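N(2),N(2)-dimethylguanosine tRNA methyltransferase (PDB 2DUL) probably transfers two methyl groups from S-adenosyl-L-methionine to the exocyclic amine of guanine 26 in a number of tRNAs, giving N(2)-dimethylguanosine. Local coordinates at residues K88-V91 with M92-F95; P175-C178 with L179-Y182; A366-E369 with V370-T374; K285-S288 with K289-K292. One frame throughout, in Å; residues are numbered along the deposited sequence.

Contact 1 (K88-V91 with M92-F95); sequences KRNV and MLNF
N94 folds its side chain back onto the last turn of helix 81-94 and hands its amide nitrogen to the backbone carbonyl of N90. The N94 ND2 to N90 O bond measures 2.7 Å, bends to 144° at the hydrogen, and has its donor tilted from the carbonyl plane. CG of N94 stands beside its own backbone N (chi1 -65°), which turns the amide toward N90. The same ND2 is also bonded to K12 O, so this nitrogen serves two backbone carbonyls. N90 O takes a second, weak bond from L93 N at 3.1 Å.

One residue on, V91 O receives N94 N at 3.0 Å, the donor lying well above the carbonyl plane, and F95 N through a weak bond of 2.9 Å. M92 N donates to K88 O at 3.2 Å, the i to i-4 spacing of an alpha-helix. The F95 ring turns its edge to V91 O, with CD2 3.3 Å from that oxygen, while V91 CG1 lies 4.1 Å from F95 CD2. Replacing N94 by an alanine removes the amide, and N90 O and K12 O would probably both lose this donor.

Outside the turn, the N90 amide bonds L14 N through OD1 and T58 O through ND2, and K88 forms salt bridges to E85 and E101. V91 and F95 rest on I114 of strand 113-118. A carbonyl shared between i to i-3 and i to i-4 donors, as at V91 O, is characteristic of the C-terminal turn of a helix, here in the class I-like methyltransferase fold.

Contact 2 (P175-C178 with L179-Y182); sequences PRAC and LRKY
R180 lays its guanidinium over the backbone of A177, one turn earlier in helix 175-182. The A177 CA sits 3.4 Å above the guanidinium plane, displaced toward its rim, and A177 CB lies 4.0 Å from R180 NH2. A bend at chi3 (-52°) curls the arginine back along the helix instead of letting it run outward, as the extended R176 does. The aliphatic start of the chain takes part too, R180 CG lying 3.3 Å from R176 O. L179 sets a second aliphatic group against a carbonyl, its CD1 coming within 3.5 Å of P175 O.

Apolar and sulfur contacts occupy the buried side. C178 has SG opposite its backbone N (chi1 -170°), which directs the sulfur along the helix to the Y182 ring. The sulfur approaches obliquely, 5.3 Å from the ring centroid, and its closest ring atom is Y182 CD2, at 4.1 Å from SG. Both residues also lean on P169 of helix 167-170, and Y182 reaches S142 and P143.

Backbone hydrogen bonding is regular throughout. L179, R180, K181 and Y182 donate in turn to P175, R176, A177 and C178. Of these bonds, Y182 N to C178 O is the shortest at 2.8 Å. Beyond the last turn, Y182 O accepts a hydrogen bond from R206.

With C178 and Y182 on the buried face and R176, L179 and R180 exposed, this is a short amphipathic surface helix, whose cysteine and tyrosine, one turn apart, form a Cys sulfur-aromatic contact.

Contact 3 (A366-E369 with V370-T374); sequences APYE and VFIET
I372 places its CG1 over one face of the Y368 ring, a CH-pi contact between residues one helical turn apart. CG1 of I372 lies 3.6 Å from the ring centroid and is displaced toward the rim, its nearest ring atom being Y368 CZ at 3.4 Å. The tyrosine ring can stand there because its CG is trans to the backbone N (chi1 173°), and I372 CD1 lies by the hydroxyl end of the ring, near CZ and OH. That hydroxyl is hydrogen-bonded to T256 O, which fixes the far end of the ring.

A second apolar group joins the first turn to the residues before it. V370 sends CG2 to P367 CD at 3.7 Å, while its other methyl, CG1, meets A366 CB at 4.2 Å.

The hydrogen bonds start at the N-cap, P367. F371 N donates to P367 O, and V370 N adds a weak bond to the same oxygen. I372 N and E373 N carry the helix on, to Y368 O and E369 O. At the end, T374 grips V370 O twice, through N and through OG1 at 2.8 Å, from opposite faces of the carbonyl plane; OG1 also pairs with Q348.

The chemistry implies a short helix held by apolar side chains at its start, with the buried Y368 hydroxyl and T374 OG1 each matched to a partner.

Contact 4 (K285-S288 with K289-K292); sequences KIVS and KMVK
M290 packs back against I286 on the inward side of helix 284-295, its CG 4.2 Å from I286 CG2. Nearer still is the backbone, with M290 CG only 3.2 Å from I286 O. The thioether then runs on past V287, SD lying 4.1 Å from V287 CA, before a turn at chi3 (71°) swings CE away from the first half of the helix. Beneath these side chains, M290 N bonds I286 O at 2.7 Å and K289 N bonds K285 O. Cutting M290 back to an alanine takes away CG and the thioether and would probably open a gap beside I286 and V287, leaving L219 and L309 without this neighbour.

The outer side is looser. K285 and K289 bring like charges to 5.7 Å, NZ to NZ, and share a water that accepts from K285 NZ at 2.8 Å and weakly from K289 NZ. The charge of K285 is answered mainly by a salt bridge to D283, which probably eases the repulsion. Toward K292 the backbone bonding is weaker: V291 N still reaches V287 O at 3.2 Å, but S288 O receives weak bonds from V291 N and from K292 N, the latter at 3.5 Å.

The inward face of the helix rests on three elements. I286 and M290 touch L42 of helix 33-46, V287 and M290 meet L219 of the edge strand 213-223, and V287, S288 and V291 lie against D313 of helix 302-314.

The four contacts are separate helical turns spread over one chain, none touching another. Contacts 1 and 3 are farthest apart, about 57 Å between centres, on opposite sides of the chain's centre; contacts 2 and 4 also lie on opposite sides of it, about 34 Å apart between centres. Two lie near the predicted S-adenosyl-L-methionine site: in contact 1, the K88 side chain is about 10 Å from that of D78 and the V91 side chain about 11 Å from that of R61, and in contact 4, the M290 side chain is about 11 Å from that of R36. Both are thus near the predicted site without touching these residues, whereas contacts 2 and 3 are remote from it.

Contact 1 (K88-V91 with M92-F95)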
loop_
_atom_site.group_PDB
_atom_site.type_symbol
_atom_site.label_atom_id
_atom_site.label_comp_id
_atom_site.label_asym_id
_atom_site.label_seq_id
_atom_site.Cartn_x
_atom_site.Cartn_y
_atom_site.Cartn_z
ATOM N N LYS A 88 -20.160 1.165 -17.104
ATOM C CA LYS A 88 -21.480 1.794 -17.158
ATOM C C LYS A 88 -22.577 0.792 -16.773
ATOM O O LYS A 88 -23.502 1.116 -16.027
ATOM C CB LYS A 88 -21.755 2.346 -18.563
ATOM C CG LYS A 88 -20.901 3.550 -18.954
ATOM C CD LYS A 88 -21.318 4.120 -20.315
ATOM C CE LYS A 88 -21.093 3.118 -21.445
ATOM N NZ LYS A 88 -21.539 3.646 -22.773
ATOM N N ARG A 89 -22.466 -0.432 -17.279
ATOM C CA ARG A 89 -23.452 -1.463 -16.974
ATOM C C ARG A 89 -23.454 -1.815 -15.488
ATOM O O ARG A 89 -24.512 -1.886 -14.855
ATOM C CB ARG A 89 -23.166 -2.727 -17.788
ATOM C CG ARG A 89 -23.132 -2.500 -19.287
ATOM C CD ARG A 89 -23.072 -3.823 -20.035
ATOM N NE ARG A 89 -24.194 -4.687 -19.680
ATOM C CZ ARG A 89 -24.483 -5.829 -20.295
ATOM N NH1 ARG A 89 -25.526 -6.549 -19.901
ATOM N NH2 ARG A 89 -23.733 -6.248 -21.308
ATOM N N ASN A 90 -22.270 -2.033 -14.926
ATOM C CA ASN A 90 -22.187 -2.393 -13.522
ATOM C C ASN A 90 -22.652 -1.290 -12.592
ATOM O O ASN A 90 -23.242 -1.567 -11.550
ATOM C CB ASN A 90 -20.767 -2.843 -13.166
ATOM C CG ASN A 90 -20.425 -4.189 -13.774
ATOM O OD1 ASN A 90 -21.307 -5.028 -13.969
ATOM N ND2 ASN A 90 -19.146 -4.410 -14.065
ATOM N N VAL A 91 -22.398 -0.041 -12.961
ATOM C CA VAL A 91 -22.837 1.064 -12.120
ATOM C C VAL A 91 -24.365 1.085 -12.079
ATOM O O VAL A 91 -24.965 1.231 -11.016
ATOM C CB VAL A 91 -22.304 2.418 -12.642
ATOM C CG1 VAL A 91 -23.041 3.575 -11.970
ATOM C CG2 VAL A 91 -20.816 2.524 -12.351
ATOM N N MET A 92 -24.995 0.909 -13.235
ATOM C CA MET A 92 -26.450 0.916 -13.296
ATOM C C MET A 92 -27.068 -0.332 -12.680
ATOM O O MET A 92 -28.276 -0.394 -12.452
ATOM C CB MET A 92 -26.917 1.095 -14.740
ATOM C CG MET A 92 -26.585 2.473 -15.286
ATOM S SD MET A 92 -26.796 3.751 -14.002
ATOM C CE MET A 92 -28.603 3.851 -13.899
ATOM N N LEU A 93 -26.231 -1.323 -12.403
ATOM C CA LEU A 93 -26.702 -2.555 -11.789
ATOM C C LEU A 93 -26.781 -2.346 -10.281
ATOM O O LEU A 93 -27.450 -3.098 -9.576
ATOM C CB LEU A 93 -25.737 -3.703 -12.105
ATOM C CG LEU A 93 -26.123 -5.104 -11.624
ATOM C CD1 LEU A 93 -27.479 -5.484 -12.208
ATOM C CD2 LEU A 93 -25.054 -6.104 -12.045
ATOM N N ASN A 94 -26.112 -1.305 -9.798
ATOM C CA ASN A 94 -26.077 -1.012 -8.370
ATOM C C ASN A 94 -26.713 0.318 -7.977
ATOM O O ASN A 94 -26.897 0.596 -6.793
ATOM C CB ASN A 94 -24.625 -1.041 -7.890
ATOM C CG ASN A 94 -24.008 -2.417 -8.001
ATOM O OD1 ASN A 94 -24.192 -3.259 -7.128
ATOM N ND2 ASN A 94 -23.288 -2.660 -9.092
ATOM N N PHE A 95 -27.046 1.136 -8.969
ATOM C CA PHE A 95 -27.651 2.437 -8.713
ATOM C C PHE A 95 -28.798 2.699 -9.682
ATOM O O PHE A 95 -28.811 2.181 -10.798
ATOM C CB PHE A 95 -26.599 3.538 -8.868
ATOM C CG PHE A 95 -25.491 3.464 -7.857
ATOM C CD1 PHE A 95 -25.630 4.062 -6.609
ATOM C CD2 PHE A 95 -24.316 2.780 -8.143
ATOM C CE1 PHE A 95 -24.612 3.978 -5.660
ATOM C CE2 PHE A 95 -23.293 2.689 -7.201
ATOM C CZ PHE A 95 -23.442 3.292 -5.956
#

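Contact 2 (P175-C178 with L179-Y182)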
loop_
_atom_site.group_PDB
_atom_site.type_symbol
_atom_site.label_atom_id
_atom_site.label_comp_id
_atom_site.label_asym_id
_atom_site.label_seq_id
_atom_site.Cartn_x
_atom_site.Cartn_y
_atom_site.Cartn_z
ATOM N N PRO A 175 16.979 -6.376 -10.310
ATOM C CA PRO A 175 17.625 -5.143 -9.852
ATOM C C PRO A 175 17.681 -3.993 -10.852
ATOM O O PRO A 175 17.425 -2.845 -10.488
ATOM C CB PRO A 175 19.013 -5.619 -9.428
ATOM C CG PRO A 175 19.271 -6.759 -10.366
ATOM C CD PRO A 175 17.948 -7.486 -10.368
ATOM N N ARG A 176 18.017 -4.288 -12.104
ATOM C CA ARG A 176 18.098 -3.232 -13.107
ATOM C C ARG A 176 16.745 -2.570 -13.317
ATOM O O ARG A 176 16.656 -1.349 -13.452
ATOM C CB ARG A 176 18.634 -3.787 -14.428
ATOM C CG ARG A 176 20.000 -4.419 -14.272
ATOM C CD ARG A 176 20.772 -4.457 -15.568
ATOM N NE ARG A 176 22.074 -5.081 -15.359
ATOM C CZ ARG A 176 23.111 -4.952 -16.179
ATOM N NH1 ARG A 176 23.011 -4.212 -17.276
ATOM N NH2 ARG A 176 24.252 -5.571 -15.898
ATOM N N ALA A 177 15.690 -3.375 -13.335
ATOM C CA ALA A 177 14.345 -2.843 -13.506
ATOM C C ALA A 177 13.971 -1.987 -12.290
ATOM O O ALA A 177 13.276 -0.980 -12.424
ATOM C CB ALA A 177 13.344 -3.981 -13.674
ATOM N N CYS A 178 14.438 -2.385 -11.107
ATOM C CA CYS A 178 14.122 -1.628 -9.899
ATOM C C CYS A 178 14.790 -0.264 -9.965
ATOM O O CYS A 178 14.200 0.736 -9.562
ATOM C CB CYS A 178 14.574 -2.374 -8.632
ATOM S SG CYS A 178 13.941 -1.627 -7.087
ATOM N N LEU A 179 16.017 -0.219 -10.475
ATOM C CA LEU A 179 16.729 1.052 -10.604
ATOM C C LEU A 179 15.975 1.970 -11.570
ATOM O O LEU A 179 15.813 3.164 -11.310
ATOM C CB LEU A 179 18.150 0.828 -11.131
ATOM C CG LEU A 179 19.310 0.850 -10.131
ATOM C CD1 LEU A 179 19.086 -0.178 -9.039
ATOM C CD2 LEU A 179 20.619 0.578 -10.874
ATOM N N ARG A 180 15.516 1.406 -12.684
ATOM C CA ARG A 180 14.794 2.187 -13.683
ATOM C C ARG A 180 13.436 2.697 -13.211
ATOM O O ARG A 180 13.101 3.863 -13.421
ATOM C CB ARG A 180 14.579 1.376 -14.971
ATOM C CG ARG A 180 15.855 0.966 -15.718
ATOM C CD ARG A 180 15.552 0.672 -17.190
ATOM N NE ARG A 180 14.454 -0.278 -17.344
ATOM C CZ ARG A 180 14.557 -1.594 -17.165
ATOM N NH1 ARG A 180 15.718 -2.140 -16.832
ATOM N NH2 ARG A 180 13.485 -2.366 -17.299
ATOM N N LYS A 181 12.655 1.826 -12.580
ATOM C CA LYS A 181 11.318 2.195 -12.132
ATOM C C LYS A 181 11.235 2.943 -10.807
ATOM O O LYS A 181 10.505 3.934 -10.693
ATOM C CB LYS A 181 10.434 0.943 -12.039
ATOM C CG LYS A 181 10.302 0.161 -13.344
ATOM C CD LYS A 181 9.520 -1.129 -13.138
ATOM C CE LYS A 181 9.562 -2.015 -14.383
ATOM N NZ LYS A 181 8.870 -1.380 -15.537
ATOM N N TYR A 182 11.983 2.467 -9.814
ATOM C CA TYR A 182 11.951 3.049 -8.477
ATOM C C TYR A 182 13.162 3.860 -8.049
ATOM O O TYR A 182 13.177 4.398 -6.941
ATOM C CB TYR A 182 11.696 1.934 -7.459
ATOM C CG TYR A 182 10.392 1.227 -7.722
ATOM C CD1 TYR A 182 9.183 1.810 -7.353
ATOM C CD2 TYR A 182 10.356 0.001 -8.395
ATOM C CE1 TYR A 182 7.967 1.201 -7.642
ATOM C CE2 TYR A 182 9.135 -0.622 -8.694
ATOM C CZ TYR A 182 7.949 -0.010 -8.313
ATOM O OH TYR A 182 6.738 -0.582 -8.609
#

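Contact 3 (A366-E369 with V370-T374)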
loop_
_atom_site.group_PDB
_atom_site.type_symbol
_atom_site.label_atom_id
_atom_site.label_comp_id
_atom_site.label_asym_id
_atom_site.label_seq_id
_atom_site.Cartn_x
_atom_site.Cartn_y
_atom_site.Cartn_z
ATOM N N ALA A 366 15.459 -5.227 20.488
ATOM C CA ALA A 366 16.722 -5.833 20.902
ATOM C C ALA A 366 17.845 -5.735 19.877
ATOM O O ALA A 366 17.608 -5.784 18.674
ATOM C CB ALA A 366 16.498 -7.298 21.268
ATOM N N PRO A 367 19.090 -5.579 20.352
ATOM C CA PRO A 367 20.246 -5.487 19.455
ATOM C C PRO A 367 20.430 -6.856 18.801
ATOM O O PRO A 367 20.028 -7.872 19.364
ATOM C CB PRO A 367 21.401 -5.157 20.403
ATOM C CG PRO A 367 20.722 -4.465 21.556
ATOM C CD PRO A 367 19.483 -5.292 21.743
ATOM N N TYR A 368 21.030 -6.877 17.620
ATOM C CA TYR A 368 21.275 -8.124 16.903
ATOM C C TYR A 368 21.938 -9.200 17.771
ATOM O O TYR A 368 21.502 -10.351 17.790
ATOM C CB TYR A 368 22.159 -7.852 15.683
ATOM C CG TYR A 368 22.618 -9.108 14.972
ATOM C CD1 TYR A 368 21.768 -9.800 14.110
ATOM C CD2 TYR A 368 23.904 -9.610 15.177
ATOM C CE1 TYR A 368 22.189 -10.971 13.461
ATOM C CE2 TYR A 368 24.338 -10.774 14.541
ATOM C CZ TYR A 368 23.479 -11.450 13.688
ATOM O OH TYR A 368 23.911 -12.606 13.078
ATOM N N GLU A 369 22.997 -8.832 18.483
ATOM C CA GLU A 369 23.704 -9.795 19.320
ATOM C C GLU A 369 22.830 -10.388 20.413
ATOM O O GLU A 369 22.972 -11.562 20.754
ATOM C CB GLU A 369 24.947 -9.159 19.941
ATOM C CG GLU A 369 26.002 -8.723 18.934
ATOM C CD GLU A 369 26.477 -9.850 18.020
ATOM O OE1 GLU A 369 26.451 -11.031 18.432
ATOM O OE2 GLU A 369 26.904 -9.541 16.887
ATOM N N VAL A 370 21.930 -9.587 20.970
ATOM C CA VAL A 370 21.039 -10.095 22.008
ATOM C C VAL A 370 20.058 -11.078 21.368
ATOM O O VAL A 370 19.719 -12.099 21.959
ATOM C CB VAL A 370 20.247 -8.961 22.682
ATOM C CG1 VAL A 370 19.148 -9.544 23.563
ATOM C CG2 VAL A 370 21.188 -8.105 23.519
ATOM N N PHE A 371 19.603 -10.761 20.159
ATOM C CA PHE A 371 18.673 -11.639 19.456
ATOM C C PHE A 371 19.316 -13.003 19.211
ATOM O O PHE A 371 18.708 -14.038 19.474
ATOM C CB PHE A 371 18.266 -11.028 18.108
ATOM C CG PHE A 371 17.235 -11.835 17.363
ATOM C CD1 PHE A 371 15.889 -11.755 17.706
ATOM C CD2 PHE A 371 17.616 -12.686 16.325
ATOM C CE1 PHE A 371 14.929 -12.510 17.027
ATOM C CE2 PHE A 371 16.665 -13.449 15.636
ATOM C CZ PHE A 371 15.320 -13.361 15.987
ATOM N N ILE A 372 20.548 -12.989 18.710
ATOM C CA ILE A 372 21.278 -14.218 18.410
ATOM C C ILE A 372 21.472 -15.085 19.648
ATOM O O ILE A 372 21.286 -16.306 19.603
ATOM C CB ILE A 372 22.664 -13.910 17.795
ATOM C CG1 ILE A 372 22.490 -13.148 16.481
ATOM C CG2 ILE A 372 23.438 -15.202 17.564
ATOM C CD1 ILE A 372 21.599 -13.844 15.480
ATOM N N GLU A 373 21.850 -14.458 20.754
ATOM C CA GLU A 373 22.055 -15.198 21.988
ATOM C C GLU A 373 20.733 -15.805 22.438
ATOM O O GLU A 373 20.705 -16.880 23.030
ATOM C CB GLU A 373 22.611 -14.277 23.080
ATOM C CG GLU A 373 22.961 -15.007 24.375
ATOM C CD GLU A 373 23.695 -14.122 25.372
ATOM O OE1 GLU A 373 23.087 -13.150 25.871
ATOM O OE2 GLU A 373 24.884 -14.400 25.653
ATOM N N THR A 374 19.634 -15.120 22.139
ATOM C CA THR A 374 18.311 -15.600 22.526
ATOM C C THR A 374 17.769 -16.722 21.636
ATOM O O THR A 374 17.062 -17.603 22.117
ATOM C CB THR A 374 17.287 -14.455 22.519
ATOM O OG1 THR A 374 17.738 -13.403 23.381
ATOM C CG2 THR A 374 15.929 -14.956 22.993
#

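Contact 4 (K285-S288 with K289-K292)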
loop_
_atom_site.group_PDB
_atom_site.type_symbol
_atom_site.label_atom_id
_atom_site.label_comp_id
_atom_site.label_asym_id
_atom_site.label_seq_id
_atom_site.Cartn_x
_atom_site.Cartn_y
_atom_site.Cartn_z
ATOM N N LYS A 285 -2.842 5.038 15.618
ATOM C CA LYS A 285 -4.240 5.383 15.884
ATOM C C LYS A 285 -5.193 4.855 14.817
ATOM O O LYS A 285 -6.121 4.105 15.110
ATOM C CB LYS A 285 -4.412 6.904 15.964
ATOM C CG LYS A 285 -3.608 7.596 17.052
ATOM C CD LYS A 285 -3.759 9.121 16.979
ATOM C CE LYS A 285 -3.110 9.720 15.721
ATOM N NZ LYS A 285 -3.769 9.321 14.432
ATOM N N ILE A 286 -4.957 5.266 13.574
ATOM C CA ILE A 286 -5.798 4.876 12.452
ATOM C C ILE A 286 -5.938 3.366 12.297
ATOM O O ILE A 286 -7.049 2.850 12.169
ATOM C CB ILE A 286 -5.259 5.491 11.138
ATOM C CG1 ILE A 286 -5.303 7.017 11.242
ATOM C CG2 ILE A 286 -6.081 5.008 9.950
ATOM C CD1 ILE A 286 -4.705 7.742 10.055
ATOM N N VAL A 287 -4.817 2.653 12.319
ATOM C CA VAL A 287 -4.861 1.202 12.168
ATOM C C VAL A 287 -5.625 0.544 13.319
ATOM O O VAL A 287 -6.286 -0.481 13.133
ATOM C CB VAL A 287 -3.440 0.618 12.069
ATOM C CG1 VAL A 287 -3.491 -0.900 12.143
ATOM C CG2 VAL A 287 -2.800 1.063 10.746
ATOM N N SER A 288 -5.536 1.136 14.508
ATOM C CA SER A 288 -6.249 0.597 15.660
ATOM C C SER A 288 -7.737 0.770 15.353
ATOM O O SER A 288 -8.531 -0.154 15.535
ATOM C CB SER A 288 -5.869 1.362 16.933
ATOM O OG SER A 288 -6.469 0.782 18.077
ATOM N N LYS A 289 -8.101 1.953 14.866
ATOM C CA LYS A 289 -9.487 2.240 14.507
ATOM C C LYS A 289 -9.967 1.327 13.381
ATOM O O LYS A 289 -11.132 0.932 13.348
ATOM C CB LYS A 289 -9.647 3.693 14.057
ATOM C CG LYS A 289 -9.594 4.727 15.168
ATOM C CD LYS A 289 -10.094 6.074 14.661
ATOM C CE LYS A 289 -10.168 7.115 15.767
ATOM N NZ LYS A 289 -8.826 7.447 16.315
ATOM N N MET A 290 -9.068 1.006 12.454
ATOM C CA MET A 290 -9.402 0.144 11.326
ATOM C C MET A 290 -9.831 -1.251 11.769
ATOM O O MET A 290 -10.774 -1.824 11.218
ATOM C CB MET A 290 -8.210 0.042 10.367
ATOM C CG MET A 290 -7.958 1.312 9.565
ATOM S SD MET A 290 -6.589 1.133 8.396
ATOM C CE MET A 290 -7.315 0.029 7.146
ATOM N N VAL A 291 -9.140 -1.805 12.759
ATOM C CA VAL A 291 -9.487 -3.133 13.257
ATOM C C VAL A 291 -10.926 -3.115 13.762
ATOM O O VAL A 291 -11.709 -4.023 13.477
ATOM C CB VAL A 291 -8.555 -3.566 14.415
ATOM C CG1 VAL A 291 -9.068 -4.860 15.046
ATOM C CG2 VAL A 291 -7.143 -3.771 13.892
ATOM N N LYS A 292 -11.265 -2.061 14.498
ATOM C CA LYS A 292 -12.596 -1.898 15.070
ATOM C C LYS A 292 -13.645 -1.664 13.985
ATOM O O LYS A 292 -14.723 -2.263 14.011
ATOM C CB LYS A 292 -12.579 -0.731 16.064
ATOM C CG LYS A 292 -13.837 -0.570 16.907
ATOM C CD LYS A 292 -14.928 0.181 16.166
ATOM C CE LYS A 292 -16.077 0.526 17.096
ATOM N NZ LYS A 292 -17.113 1.337 16.396
HETATM O O HOH W 1 -6.560 8.894 14.173
#